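Local coordinates for protein HAD-superfamily hydrolase, subfamily IA, variant 1 (Ehrlichia chaffeensis, PDB 3KZX) that probably hydrolyses 2-phosphoglycolate to glycolate and phosphate, as a phosphatase of the haloacid dehalogenase (HAD) superfamily, at residues Ile109-Thr114 against Asn223-Leu228; Arg45-Gln50 against Glu90-Lys95; Ser148-Gly153 against Leu169-Ile174; Gln191-Ile194 against Leu199-Lys202; Ile60-Ile65 against Lys72-Leu77. One frame throughout, in Å; residues are numbered along the deposited sequence. Where two conformers were deposited one is given.

Overall arrangement
The five contacts divide between the two parts of this HAD-superfamily protein. Interactions 1, 3 and 4 belong to the Rossmann-like domain, where helices flank a parallel sheet; interactions 2 and 5 lie in the helical cap and touch each other through Arg45, Tyr49 and Phe48. All five are partly buried. Interactions 3 and 4 both pack a helix on the same sheet, the former at an outermost strand. Apolar packing occurs at both extremes: in interaction 4, its centre about 13 Å from the centre of the chain, and in interaction 5, its centre about 25 Å from it. Interactions 2 and 3 include a bridging water, and interaction 1 is a sparse helix pair.

Interaction 1 of 5, residues Ile109-Thr114 against Asn223-Leu228; sequences IELLDT and NFICQL
The hydroxyl of Thr114, the residue that meets Cys226 across this contact, takes a hydrogen bond from NE of Arg222, which belongs to the same helix as Cys226. Glu110 O, one turn back in the threonine's own helix, is close by, 3.0 Å from Thr114 OG1. A threonine suits this place because its two branches can do different work. With chi1 at -73°, the hydroxyl sits beside the backbone nitrogen, close to the carbonyl of the preceding turn, while the methyl swings away from that nitrogen and points at the other helix. There Thr114 CG2 meets Cys226 SG at 3.6 Å, an ordinary van der Waals approach of a methyl to a sulfur. The sulfur of Cys226 offers a compact apolar surface to that methyl; in the register of the two helices the CA atoms of Thr114 and Cys226 are 8.2 Å apart.

The two helices, 108-117 and 218-229, run in roughly the same direction and belong to the Rossmann-like domain of the HAD fold, in which helices pack around a parallel sheet; 218-229 is the last helix of the chain. Nearer the sheet the contact becomes wholly apolar. Leu111 CD1 comes to 4.4 Å from Ile225 CD1, a loose meeting of methyl groups. Both residues are buried, and branched aliphatic side chains are the natural choice there. Leu111 also rests on Phe218 and Ile221 of the partner helix and on Phe30 of strand 27-30, while Asp113, on another side of helix 108-117, hydrogen-bonds through OD1 to Tyr145 OH.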
# COMPACT_ATOMS: atom_id res chain seq x y z
N ILE A 109 2.50 9.99 7.26
CA ILE A 109 2.26 11.42 7.00
C ILE A 109 3.54 12.25 7.09
O ILE A 109 3.75 13.14 6.26
CB ILE A 109 1.22 12.04 7.98
CG1 ILE A 109 -0.19 11.75 7.50
CG2 ILE A 109 1.38 13.60 8.01
CD1 ILE A 109 -0.78 12.93 6.73
N GLU A 110 4.39 11.98 8.08
CA GLU A 110 5.66 12.71 8.18
C GLU A 110 6.52 12.56 6.93
O GLU A 110 7.12 13.54 6.46
CB GLU A 110 6.45 12.30 9.41
CG GLU A 110 5.81 12.82 10.66
CD GLU A 110 6.11 12.02 11.88
OE1 GLU A 110 5.25 11.19 12.26
OE2 GLU A 110 7.18 12.26 12.47
N LEU A 111 6.54 11.35 6.36
CA LEU A 111 7.27 11.11 5.12
C LEU A 111 6.65 11.81 3.91
O LEU A 111 7.36 12.48 3.12
CB LEU A 111 7.41 9.59 4.88
CG LEU A 111 7.97 9.22 3.54
CD1 LEU A 111 9.38 9.80 3.40
CD2 LEU A 111 7.95 7.66 3.35
N LEU A 112 5.33 11.69 3.75
CA LEU A 112 4.69 12.41 2.66
C LEU A 112 4.98 13.89 2.75
O LEU A 112 5.30 14.54 1.74
CB LEU A 112 3.16 12.16 2.65
CG LEU A 112 2.70 10.69 2.49
CD1 LEU A 112 1.21 10.58 2.71
CD2 LEU A 112 3.05 10.11 1.11
N ASP A 113 4.88 14.43 3.96
CA ASP A 113 5.04 15.86 4.13
C ASP A 113 6.48 16.30 3.88
O ASP A 113 6.70 17.34 3.29
CB ASP A 113 4.53 16.31 5.51
CG ASP A 113 4.03 17.72 5.48
OD1 ASP A 113 3.01 18.01 4.80
OD2 ASP A 113 4.72 18.56 6.08
N THR A 114 7.44 15.51 4.31
CA THR A 114 8.84 15.75 4.00
C THR A 114 9.09 15.75 2.48
O THR A 114 9.75 16.63 1.95
CB THR A 114 9.73 14.71 4.70
OG1 THR A 114 9.75 15.03 6.09
CG2 THR A 114 11.16 14.79 4.23
N ASN A 223 14.34 9.16 7.07
CA ASN A 223 15.76 9.46 7.35
C ASN A 223 16.67 9.16 6.16
O ASN A 223 17.56 9.97 5.84
CB ASN A 223 16.25 8.73 8.60
CG ASN A 223 15.66 9.30 9.87
OD1 ASN A 223 15.51 8.60 10.89
ND2 ASN A 223 15.30 10.56 9.82
N PHE A 224 16.45 8.03 5.51
CA PHE A 224 17.23 7.62 4.35
C PHE A 224 17.08 8.61 3.21
O PHE A 224 18.07 9.07 2.63
CB PHE A 224 16.78 6.23 3.91
CG PHE A 224 17.49 5.69 2.71
CD1 PHE A 224 18.83 5.32 2.79
CD2 PHE A 224 16.81 5.48 1.54
CE1 PHE A 224 19.48 4.77 1.70
CE2 PHE A 224 17.44 4.90 0.43
CZ PHE A 224 18.78 4.57 0.50
N ILE A 225 15.85 9.02 2.92
CA ILE A 225 15.64 9.96 1.81
C ILE A 225 16.19 11.36 2.17
O ILE A 225 16.83 12.02 1.33
CB ILE A 225 14.17 10.01 1.38
CG1 ILE A 225 13.77 8.63 0.81
CG2 ILE A 225 14.00 11.16 0.34
CD1 ILE A 225 12.33 8.49 0.37
N CYS A 226 15.99 11.79 3.40
CA CYS A 226 16.59 13.06 3.83
C CYS A 226 18.11 13.03 3.72
O CYS A 226 18.74 14.02 3.36
CB CYS A 226 16.20 13.40 5.28
SG CYS A 226 14.47 13.86 5.44
N GLN A 227 18.70 11.89 4.06
CA GLN A 227 20.15 11.76 3.96
C GLN A 227 20.60 11.87 2.49
O GLN A 227 21.61 12.51 2.21
CB GLN A 227 20.63 10.47 4.65
CG GLN A 227 20.58 10.55 6.15
CD GLN A 227 20.42 9.22 6.85
OE1 GLN A 227 20.13 9.20 8.04
NE2 GLN A 227 20.64 8.11 6.14
N LEU A 228 19.82 11.30 1.56
CA LEU A 228 20.10 11.42 0.14
C LEU A 228 19.94 12.85 -0.37
O LEU A 228 20.69 13.27 -1.24
CB LEU A 228 19.20 10.51 -0.71
CG LEU A 228 19.46 9.00 -0.66
CD1 LEU A 228 18.31 8.23 -1.32
CD2 LEU A 228 20.80 8.69 -1.32

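Interaction 2 of 5, residues Arg45-Gln50 against Glu90-Lys95; sequences RTTFYQ and ENSLEK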
# COMPACT_ATOMS: atom_id res chain seq x y z
N ARG A 45 -15.36 -6.16 10.47
CA ARG A 45 -15.73 -7.54 10.77
C ARG A 45 -16.49 -8.17 9.61
O ARG A 45 -16.27 -9.34 9.31
CB ARG A 45 -16.56 -7.63 12.05
CG ARG A 45 -15.81 -7.26 13.33
CD ARG A 45 -16.69 -7.36 14.57
NE ARG A 45 -15.94 -7.04 15.79
CZ ARG A 45 -15.56 -5.82 16.13
NH1 ARG A 45 -15.83 -4.77 15.35
NH2 ARG A 45 -14.88 -5.64 17.25
N THR A 46 -17.35 -7.38 8.97
CA THR A 46 -18.16 -7.88 7.85
C THR A 46 -17.26 -8.46 6.79
O THR A 46 -17.49 -9.57 6.31
CB THR A 46 -19.06 -6.80 7.25
OG1 THR A 46 -19.86 -6.25 8.28
CG2 THR A 46 -19.99 -7.41 6.18
N THR A 47 -16.19 -7.72 6.48
CA THR A 47 -15.21 -8.19 5.51
C THR A 47 -14.53 -9.46 5.96
O THR A 47 -14.39 -10.39 5.17
CB THR A 47 -14.14 -7.15 5.22
OG1 THR A 47 -14.78 -5.94 4.79
CG2 THR A 47 -13.23 -7.65 4.09
N PHE A 48 -14.12 -9.54 7.23
CA PHE A 48 -13.44 -10.75 7.68
C PHE A 48 -14.40 -11.95 7.85
O PHE A 48 -13.99 -13.08 7.66
CB PHE A 48 -12.54 -10.52 8.89
CG PHE A 48 -11.16 -11.07 8.70
CD1 PHE A 48 -10.91 -12.42 8.84
CD2 PHE A 48 -10.11 -10.24 8.36
CE1 PHE A 48 -9.65 -12.92 8.64
CE2 PHE A 48 -8.85 -10.74 8.15
CZ PHE A 48 -8.62 -12.09 8.28
N TYR A 49 -15.66 -11.68 8.19
CA TYR A 49 -16.68 -12.73 8.18
C TYR A 49 -16.77 -13.39 6.80
O TYR A 49 -16.79 -14.61 6.71
CB TYR A 49 -18.06 -12.20 8.59
CG TYR A 49 -18.24 -11.97 10.08
CD1 TYR A 49 -17.88 -12.93 11.01
CD2 TYR A 49 -18.80 -10.79 10.56
CE1 TYR A 49 -18.07 -12.72 12.37
CE2 TYR A 49 -18.98 -10.56 11.92
CZ TYR A 49 -18.61 -11.53 12.83
OH TYR A 49 -18.81 -11.32 14.19
N GLN A 50 -16.79 -12.58 5.75
CA GLN A 50 -16.83 -13.11 4.36
C GLN A 50 -15.61 -13.97 4.07
O GLN A 50 -15.72 -15.03 3.48
CB GLN A 50 -16.89 -11.97 3.33
CG GLN A 50 -18.24 -11.25 3.27
CD GLN A 50 -18.15 -9.86 2.61
OE1 GLN A 50 -17.05 -9.33 2.36
NE2 GLN A 50 -19.31 -9.27 2.34
N GLU A 90 -6.94 -8.94 1.66
CA GLU A 90 -6.50 -7.87 0.75
C GLU A 90 -7.26 -7.89 -0.57
O GLU A 90 -7.59 -6.82 -1.12
CB GLU A 90 -5.01 -7.97 0.41
CG GLU A 90 -4.46 -6.67 -0.23
CD GLU A 90 -2.94 -6.53 -0.11
OE1 GLU A 90 -2.28 -7.54 0.20
OE2 GLU A 90 -2.41 -5.42 -0.33
N ASN A 91 -7.46 -9.09 -1.13
CA ASN A 91 -8.24 -9.23 -2.38
C ASN A 91 -9.63 -8.60 -2.26
O ASN A 91 -10.08 -7.89 -3.17
CB ASN A 91 -8.37 -10.69 -2.80
CG ASN A 91 -7.07 -11.29 -3.37
OD1 ASN A 91 -7.01 -12.50 -3.60
ND2 ASN A 91 -6.05 -10.48 -3.58
N SER A 92 -10.26 -8.79 -1.11
CA SER A 92 -11.63 -8.33 -0.86
C SER A 92 -11.67 -6.81 -0.71
O SER A 92 -12.56 -6.15 -1.26
CB SER A 92 -12.18 -8.99 0.42
OG SER A 92 -13.35 -8.34 0.89
N LEU A 93 -10.71 -6.28 0.03
CA LEU A 93 -10.57 -4.83 0.24
C LEU A 93 -10.33 -4.11 -1.08
O LEU A 93 -10.88 -3.03 -1.28
CB LEU A 93 -9.40 -4.52 1.17
CG LEU A 93 -9.49 -4.93 2.65
CD1 LEU A 93 -8.20 -4.51 3.41
CD2 LEU A 93 -10.75 -4.34 3.31
N GLU A 94 -9.52 -4.69 -1.96
CA GLU A 94 -9.27 -4.10 -3.28
C GLU A 94 -10.55 -3.95 -4.14
O GLU A 94 -10.68 -3.01 -4.91
CB GLU A 94 -8.24 -4.91 -4.06
CG GLU A 94 -6.82 -4.87 -3.46
CD GLU A 94 -5.84 -5.75 -4.22
OE1 GLU A 94 -6.30 -6.59 -5.03
OE2 GLU A 94 -4.61 -5.59 -4.03
N LYS A 95 -11.45 -4.91 -4.04
CA LYS A 95 -12.68 -4.90 -4.81
C LYS A 95 -13.88 -4.23 -4.13
O LYS A 95 -14.95 -4.11 -4.74
CB LYS A 95 -13.06 -6.34 -5.16
CG LYS A 95 -12.15 -7.00 -6.17
CD LYS A 95 -12.46 -8.50 -6.22
CE LYS A 95 -11.77 -9.18 -7.39
NZ LYS A 95 -12.49 -10.46 -7.75
O HOH W 1 -14.32 -5.61 1.99
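Helices 45-54 and 82-95 approach through Thr47 and Ser92, whose CA atoms are 7.3 Å apart; the axes of the two segments approach to 10.2 Å, with their directions 126° apart. Both helices belong to the helical cap that accompanies the Rossmann-like domain in this branch of the HAD superfamily. Small residues meet at the crossing, and Thr47 divides its branches between two tasks. Its chi1 of -56° turns CG2 across the gap, where it lies 3.3 Å from Ser92 OG, and sets OG1 to one side, where it binds a water at 2.9 Å. The same water is 3.1 Å from Ser92 OG and so bridges the two hydroxyls. Ser92 was modelled in two conformers, however, so the water bridge and the 3.3 Å approach are doubtful. Gln50, exposed at the margin, reaches over with its amide, but OE1 stays too far from Ser92 OG for a hydrogen bond. Close by, the ring of Phe48 meets that of Tyr89 from helix 82-95. The apolar part of the contact itself falls to Leu93, buried against Thr39 and Phe102, which brings CD2 to 4.2 Å from CG2 of Thr47.

Interaction 3 of 5, residues Ser148-Gly153 against Leu169-Ile174; sequences SIIGSG and LTNINI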
# COMPACT_ATOMS: atom_id res chain seq x y z
N SER A 148 -0.36 11.70 -9.12
CA SER A 148 -1.06 10.69 -9.91
C SER A 148 -1.49 9.59 -8.96
O SER A 148 -0.71 9.18 -8.11
CB SER A 148 -0.11 10.07 -10.93
OG SER A 148 -0.78 9.08 -11.70
N ILE A 149 -2.72 9.09 -9.12
CA ILE A 149 -3.19 7.98 -8.32
C ILE A 149 -3.77 6.98 -9.29
O ILE A 149 -4.80 7.29 -9.92
CB ILE A 149 -4.29 8.41 -7.30
CG1 ILE A 149 -3.72 9.35 -6.22
CG2 ILE A 149 -4.92 7.20 -6.62
CD1 ILE A 149 -4.75 10.14 -5.46
N ILE A 150 -3.11 5.82 -9.41
CA ILE A 150 -3.46 4.72 -10.32
C ILE A 150 -3.94 3.48 -9.49
O ILE A 150 -3.25 3.01 -8.59
CB ILE A 150 -2.25 4.32 -11.17
CG1 ILE A 150 -1.76 5.52 -12.01
CG2 ILE A 150 -2.58 3.11 -12.09
CD1 ILE A 150 -2.77 6.00 -13.07
N GLY A 151 -5.14 3.01 -9.80
CA GLY A 151 -5.70 1.80 -9.22
C GLY A 151 -6.08 0.83 -10.32
O GLY A 151 -5.88 1.11 -11.53
N SER A 152 -6.66 -0.31 -9.94
CA SER A 152 -7.17 -1.21 -10.96
C SER A 152 -8.34 -0.55 -11.70
O SER A 152 -9.06 0.26 -11.14
CB SER A 152 -7.62 -2.57 -10.42
OG SER A 152 -8.27 -2.43 -9.19
N GLY A 153 -8.47 -0.88 -12.99
CA GLY A 153 -9.49 -0.26 -13.87
C GLY A 153 -8.99 1.02 -14.52
O GLY A 153 -9.62 1.56 -15.38
N LEU A 169 3.93 7.37 -13.96
CA LEU A 169 5.11 8.17 -14.37
C LEU A 169 4.82 9.02 -15.60
O LEU A 169 5.26 10.17 -15.67
CB LEU A 169 6.33 7.27 -14.61
CG LEU A 169 6.93 6.59 -13.37
CD1 LEU A 169 7.96 5.49 -13.77
CD2 LEU A 169 7.60 7.63 -12.43
N THR A 170 4.03 8.48 -16.54
CA THR A 170 3.54 9.28 -17.65
C THR A 170 2.74 10.50 -17.12
O THR A 170 2.96 11.65 -17.58
CB THR A 170 2.72 8.43 -18.64
OG1 THR A 170 3.59 7.47 -19.20
CG2 THR A 170 2.10 9.27 -19.78
N ASN A 171 1.86 10.26 -16.14
CA ASN A 171 0.96 11.32 -15.66
C ASN A 171 1.66 12.35 -14.79
O ASN A 171 1.23 13.49 -14.76
CB ASN A 171 -0.21 10.76 -14.87
CG ASN A 171 -1.12 9.84 -15.70
OD1 ASN A 171 -1.90 9.05 -15.13
ND2 ASN A 171 -1.02 9.92 -17.01
N ILE A 172 2.74 11.98 -14.10
CA ILE A 172 3.55 12.95 -13.33
C ILE A 172 4.73 13.54 -14.14
O ILE A 172 5.50 14.33 -13.61
CB ILE A 172 4.04 12.38 -11.99
CG1 ILE A 172 5.16 11.35 -12.15
CG2 ILE A 172 2.83 11.79 -11.17
CD1 ILE A 172 5.55 10.73 -10.82
N ASN A 173 4.87 13.11 -15.40
CA ASN A 173 5.93 13.57 -16.30
C ASN A 173 7.37 13.33 -15.78
O ASN A 173 8.20 14.24 -15.81
CB ASN A 173 5.70 15.07 -16.58
CG ASN A 173 6.36 15.56 -17.87
OD1 ASN A 173 6.73 16.77 -17.98
ND2 ASN A 173 6.49 14.68 -18.87
N ILE A 174 7.65 12.13 -15.31
CA ILE A 174 8.97 11.74 -14.84
C ILE A 174 9.37 10.44 -15.57
O ILE A 174 8.56 9.51 -15.68
CB ILE A 174 8.96 11.49 -13.29
CG1 ILE A 174 8.65 12.81 -12.50
CG2 ILE A 174 10.29 10.83 -12.80
CD1 ILE A 174 9.70 13.88 -12.63
O HOH W 2 -2.99 10.05 -12.50
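Strand 148-152, an outermost strand of the parallel Rossmann-like sheet, is covered on one face by the last turn of helix 163-172, with Ser148 lying against Asn171 and Ile172. That helix lies on the chain's way from this strand to strand 180-184, and it ends in a Schellman motif at Asn173. Ser148 and Ile150 both direct their side chains at the helix, whereas Ile149 faces helix 130-139. Even serine is closely packed here: Ser148 CB is pressed to 3.4 Å from Ile172 CG2, tighter than usual for two carbons. Ile172 has chi1 at 73°, which wedges CG1 between its backbone nitrogen and carbonyl carbon and leaves CG2 as the branch facing the strand. Asn171 passes at about a right angle to Ile150, its OD1 lying 3.8 Å from Ile150 CD1. The same OD1 is 3.6 Å from Ser148 OG, too far for a direct bond. Instead a water donates to Asn171 OD1 at 3.0 Å and sits next to Ser148 OG, at a distance of 2.5 Å that is short enough to be doubtful in detail. The polar link between strand and helix is therefore indirect, and the closest direct contact is the carbon packing of Ser148 on Ile172.

Interaction 4 of 5, residues Gln191-Ile194 against Leu199-Lys202; sequences QSAI and LPIK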
# COMPACT_ATOMS: atom_id res chain seq x y z
N GLN A 191 8.21 -6.62 -8.23
CA GLN A 191 8.31 -7.06 -9.62
C GLN A 191 7.85 -5.94 -10.60
O GLN A 191 8.49 -5.69 -11.62
CB GLN A 191 7.46 -8.34 -9.75
CG GLN A 191 7.30 -8.88 -11.15
CD GLN A 191 8.47 -9.71 -11.61
OE1 GLN A 191 8.61 -9.96 -12.80
NE2 GLN A 191 9.30 -10.16 -10.67
N SER A 192 6.75 -5.27 -10.29
CA SER A 192 6.26 -4.18 -11.13
C SER A 192 7.34 -3.10 -11.25
O SER A 192 7.64 -2.59 -12.35
CB SER A 192 4.95 -3.66 -10.52
OG SER A 192 4.39 -2.59 -11.24
N ALA A 193 7.94 -2.76 -10.12
CA ALA A 193 8.99 -1.74 -10.10
C ALA A 193 10.15 -2.12 -11.01
O ALA A 193 10.57 -1.32 -11.86
CB ALA A 193 9.51 -1.56 -8.69
N ILE A 194 10.65 -3.35 -10.84
CA ILE A 194 11.79 -3.87 -11.63
C ILE A 194 11.45 -3.91 -13.12
O ILE A 194 12.25 -3.42 -13.94
CB ILE A 194 12.23 -5.24 -11.13
CG1 ILE A 194 12.82 -5.15 -9.72
CG2 ILE A 194 13.28 -5.91 -12.05
CD1 ILE A 194 13.18 -6.53 -9.15
N LEU A 199 13.30 1.62 -9.00
CA LEU A 199 13.95 1.04 -7.85
C LEU A 199 12.89 0.63 -6.84
O LEU A 199 12.24 1.48 -6.22
CB LEU A 199 14.90 2.04 -7.15
CG LEU A 199 15.81 1.43 -6.10
CD1 LEU A 199 16.89 0.57 -6.77
CD2 LEU A 199 16.45 2.56 -5.22
N PRO A 200 12.80 -0.68 -6.59
CA PRO A 200 11.94 -1.11 -5.50
C PRO A 200 12.55 -0.84 -4.14
O PRO A 200 13.75 -1.03 -3.97
CB PRO A 200 11.81 -2.60 -5.75
CG PRO A 200 13.12 -2.99 -6.37
CD PRO A 200 13.58 -1.78 -7.16
N ILE A 201 11.75 -0.39 -3.20
CA ILE A 201 12.10 -0.40 -1.77
C ILE A 201 11.01 -1.21 -1.04
O ILE A 201 9.83 -0.86 -1.08
CB ILE A 201 12.20 1.02 -1.22
CG1 ILE A 201 13.21 1.82 -2.02
CG2 ILE A 201 12.60 0.99 0.27
CD1 ILE A 201 13.44 3.25 -1.50
N LYS A 202 11.40 -2.33 -0.42
CA LYS A 202 10.45 -3.18 0.30
C LYS A 202 10.16 -2.58 1.66
O LYS A 202 11.09 -2.28 2.45
CB LYS A 202 10.95 -4.61 0.45
CG LYS A 202 9.94 -5.58 1.11
CD LYS A 202 10.51 -6.97 1.29
CE LYS A 202 11.13 -7.22 2.70
NZ LYS A 202 10.12 -7.40 3.82
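This is apolar packing of a helix on a strand, Ala193 and Ile194 against Pro200, inside a beta-alpha-beta unit of the Rossmann-like domain. Strand 180-184 leads into helix 187-195, and the chain then returns as strand 199-203, parallel to and beside the first. After a brief turn, the last part of the helix faces the start of the second strand, and the CA atoms of Ala193 and Pro200 come within 5.5 Å of each other.

Such closeness calls for a small residue, and alanine supplies it. The methyl of Ala193 points at the strand, its CB 3.9 Å from Pro200 CB and 4.0 Å from Pro200 N; it also touches Phe182 of strand 180-184. Proline fits the strand well here. Its phi of -75° is compatible with an extended chain, its ring offers a compact apolar surface to the helix, and its lack of an N-H costs the pairing with strand 180-184 nothing, since that pairing runs through Leu199 and Ile201, with Val180, Phe182 and Gly184 as partners. Ile201 turns its side chain away from the helix, to the other face of the sheet, where it meets Phe181, Ile183 and Phe215. Pro200 also touches Ile212 and is buried.

Ile194 lies nearer the surface and adds the outer part of the contact. Its side chain slants across the proline ring, and CG1, placed beside the isoleucine's own backbone nitrogen by a chi1 of -66°, stands 4.0 Å from Pro200 CG.

Interaction 5 of 5, residues Ile60-Ile65 against Lys72-Leu77; sequences IDLDSI and KYLITL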
# COMPACT_ATOMS: atom_id res chain seq x y z
N ILE A 60 -18.07 -18.37 13.77
CA ILE A 60 -17.12 -17.48 14.44
C ILE A 60 -17.82 -16.19 14.84
O ILE A 60 -18.41 -15.52 14.00
CB ILE A 60 -15.91 -17.13 13.53
CG1 ILE A 60 -15.27 -18.40 12.96
CG2 ILE A 60 -14.87 -16.32 14.29
CD1 ILE A 60 -14.86 -19.43 14.00
N ASP A 61 -17.77 -15.85 16.12
CA ASP A 61 -18.35 -14.61 16.59
C ASP A 61 -17.21 -13.69 16.98
O ASP A 61 -16.49 -13.96 17.94
CB ASP A 61 -19.28 -14.87 17.78
CG ASP A 61 -20.04 -13.63 18.25
OD1 ASP A 61 -20.89 -13.77 19.16
OD2 ASP A 61 -19.81 -12.54 17.73
N LEU A 62 -17.05 -12.62 16.22
CA LEU A 62 -16.05 -11.59 16.46
C LEU A 62 -16.71 -10.35 17.06
O LEU A 62 -16.03 -9.37 17.33
CB LEU A 62 -15.38 -11.18 15.13
CG LEU A 62 -14.67 -12.28 14.36
CD1 LEU A 62 -14.14 -11.74 13.05
CD2 LEU A 62 -13.55 -12.91 15.22
N ASP A 63 -18.03 -10.37 17.20
CA ASP A 63 -18.76 -9.15 17.53
C ASP A 63 -18.43 -8.64 18.94
O ASP A 63 -18.47 -7.44 19.17
CB ASP A 63 -20.28 -9.33 17.44
CG ASP A 63 -20.78 -9.39 16.00
OD1 ASP A 63 -20.06 -9.00 15.08
OD2 ASP A 63 -21.93 -9.81 15.82
N SER A 64 -18.10 -9.53 19.87
CA SER A 64 -17.76 -9.14 21.24
C SER A 64 -16.25 -8.95 21.43
O SER A 64 -15.80 -8.56 22.49
CB SER A 64 -18.32 -10.17 22.23
OG SER A 64 -17.86 -11.49 21.97
N ILE A 65 -15.46 -9.18 20.40
CA ILE A 65 -14.03 -9.04 20.56
C ILE A 65 -13.62 -7.60 20.27
O ILE A 65 -13.89 -7.07 19.19
CB ILE A 65 -13.27 -10.03 19.69
CG1 ILE A 65 -13.68 -11.47 20.08
CG2 ILE A 65 -11.78 -9.89 19.90
CD1 ILE A 65 -12.98 -12.51 19.30
N LYS A 72 -4.85 -10.54 16.80
CA LYS A 72 -4.23 -11.65 17.56
C LYS A 72 -5.18 -12.80 17.69
O LYS A 72 -4.79 -13.95 17.58
CB LYS A 72 -3.72 -11.22 18.93
CG LYS A 72 -2.25 -10.77 18.87
CD LYS A 72 -1.75 -10.14 20.17
CE LYS A 72 -0.40 -9.42 19.98
NZ LYS A 72 0.76 -10.23 20.43
N TYR A 73 -6.44 -12.50 17.91
CA TYR A 73 -7.44 -13.56 17.97
C TYR A 73 -7.50 -14.36 16.67
O TYR A 73 -7.50 -15.60 16.70
CB TYR A 73 -8.81 -12.99 18.29
CG TYR A 73 -9.86 -14.01 18.57
CD1 TYR A 73 -10.05 -14.52 19.85
CD2 TYR A 73 -10.70 -14.45 17.57
CE1 TYR A 73 -11.04 -15.46 20.11
CE2 TYR A 73 -11.68 -15.38 17.81
CZ TYR A 73 -11.86 -15.88 19.07
OH TYR A 73 -12.83 -16.81 19.29
N LEU A 74 -7.59 -13.67 15.53
CA LEU A 74 -7.67 -14.34 14.22
C LEU A 74 -6.40 -15.16 13.93
O LEU A 74 -6.48 -16.27 13.39
CB LEU A 74 -7.90 -13.33 13.09
CG LEU A 74 -9.25 -12.62 13.07
CD1 LEU A 74 -9.29 -11.52 11.99
CD2 LEU A 74 -10.39 -13.60 12.87
N ILE A 75 -5.25 -14.63 14.31
CA ILE A 75 -4.00 -15.35 14.10
C ILE A 75 -4.06 -16.70 14.78
O ILE A 75 -3.68 -17.71 14.17
CB ILE A 75 -2.77 -14.56 14.57
CG1 ILE A 75 -2.49 -13.41 13.60
CG2 ILE A 75 -1.54 -15.48 14.67
CD1 ILE A 75 -1.66 -12.26 14.18
N THR A 76 -4.54 -16.75 16.02
CA THR A 76 -4.60 -18.02 16.74
C THR A 76 -5.69 -18.95 16.18
O THR A 76 -5.56 -20.16 16.23
CB THR A 76 -4.83 -17.82 18.24
OG1 THR A 76 -6.11 -17.22 18.44
CG2 THR A 76 -3.75 -16.92 18.83
N LEU A 77 -6.79 -18.37 15.69
CA LEU A 77 -7.90 -19.18 15.13
C LEU A 77 -7.43 -19.87 13.84
O LEU A 77 -7.62 -21.08 13.66
CB LEU A 77 -9.12 -18.30 14.80
CG LEU A 77 -10.29 -18.95 14.01
CD1 LEU A 77 -10.93 -20.12 14.79
CD2 LEU A 77 -11.36 -17.91 13.59
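Ile65 and Tyr73 meet at about a right angle, the isoleucine setting its terminal methyl over the middle of the tyrosine ring. CD1 of Ile65 lies 3.3 Å from the ring centroid of Tyr73 and only 4° off the ring normal, a close CH-pi contact, almost along the normal. The extended end of Ile65, with chi2 at -179°, carries the methyl far enough to reach it. Leu62 comes to the same ring obliquely, with CD2 4.0 Å from Tyr73 CD2, and that methyl also touches Leu74, the two leucine side chains crossing at about a right angle. Farther along the helix, Ile60 and Leu77 reach toward each other tip to tip, Ile60 CD1 being 3.8 Å from Leu77 CD2. Tyr73, Leu74 and Leu77 thus present one side of helix 70-78 to three aliphatic residues of the loop.

Hydrogen bonds within the loop accompany this packing. Asp61 OD2 accepts from Asp63 N at 2.9 Å, forming an Asx turn, and Ile65 N binds Leu62 O at 3.1 Å, closing a type I turn. Aspartate suits the first position, since its short carboxylate can reach the second amide on.

All this belongs to the helical cap. Segment 60-65 lies between helices 45-54 and 70-78 and is tied to the first by Arg45, which bonds the carbonyls of Leu62 and Ile65, and by Tyr49 OH, which meets Leu62 N and Asp63 OD1. Leu74 continues the packing inward, onto Phe48 of helix 45-54 and Trp82 of helix 82-95.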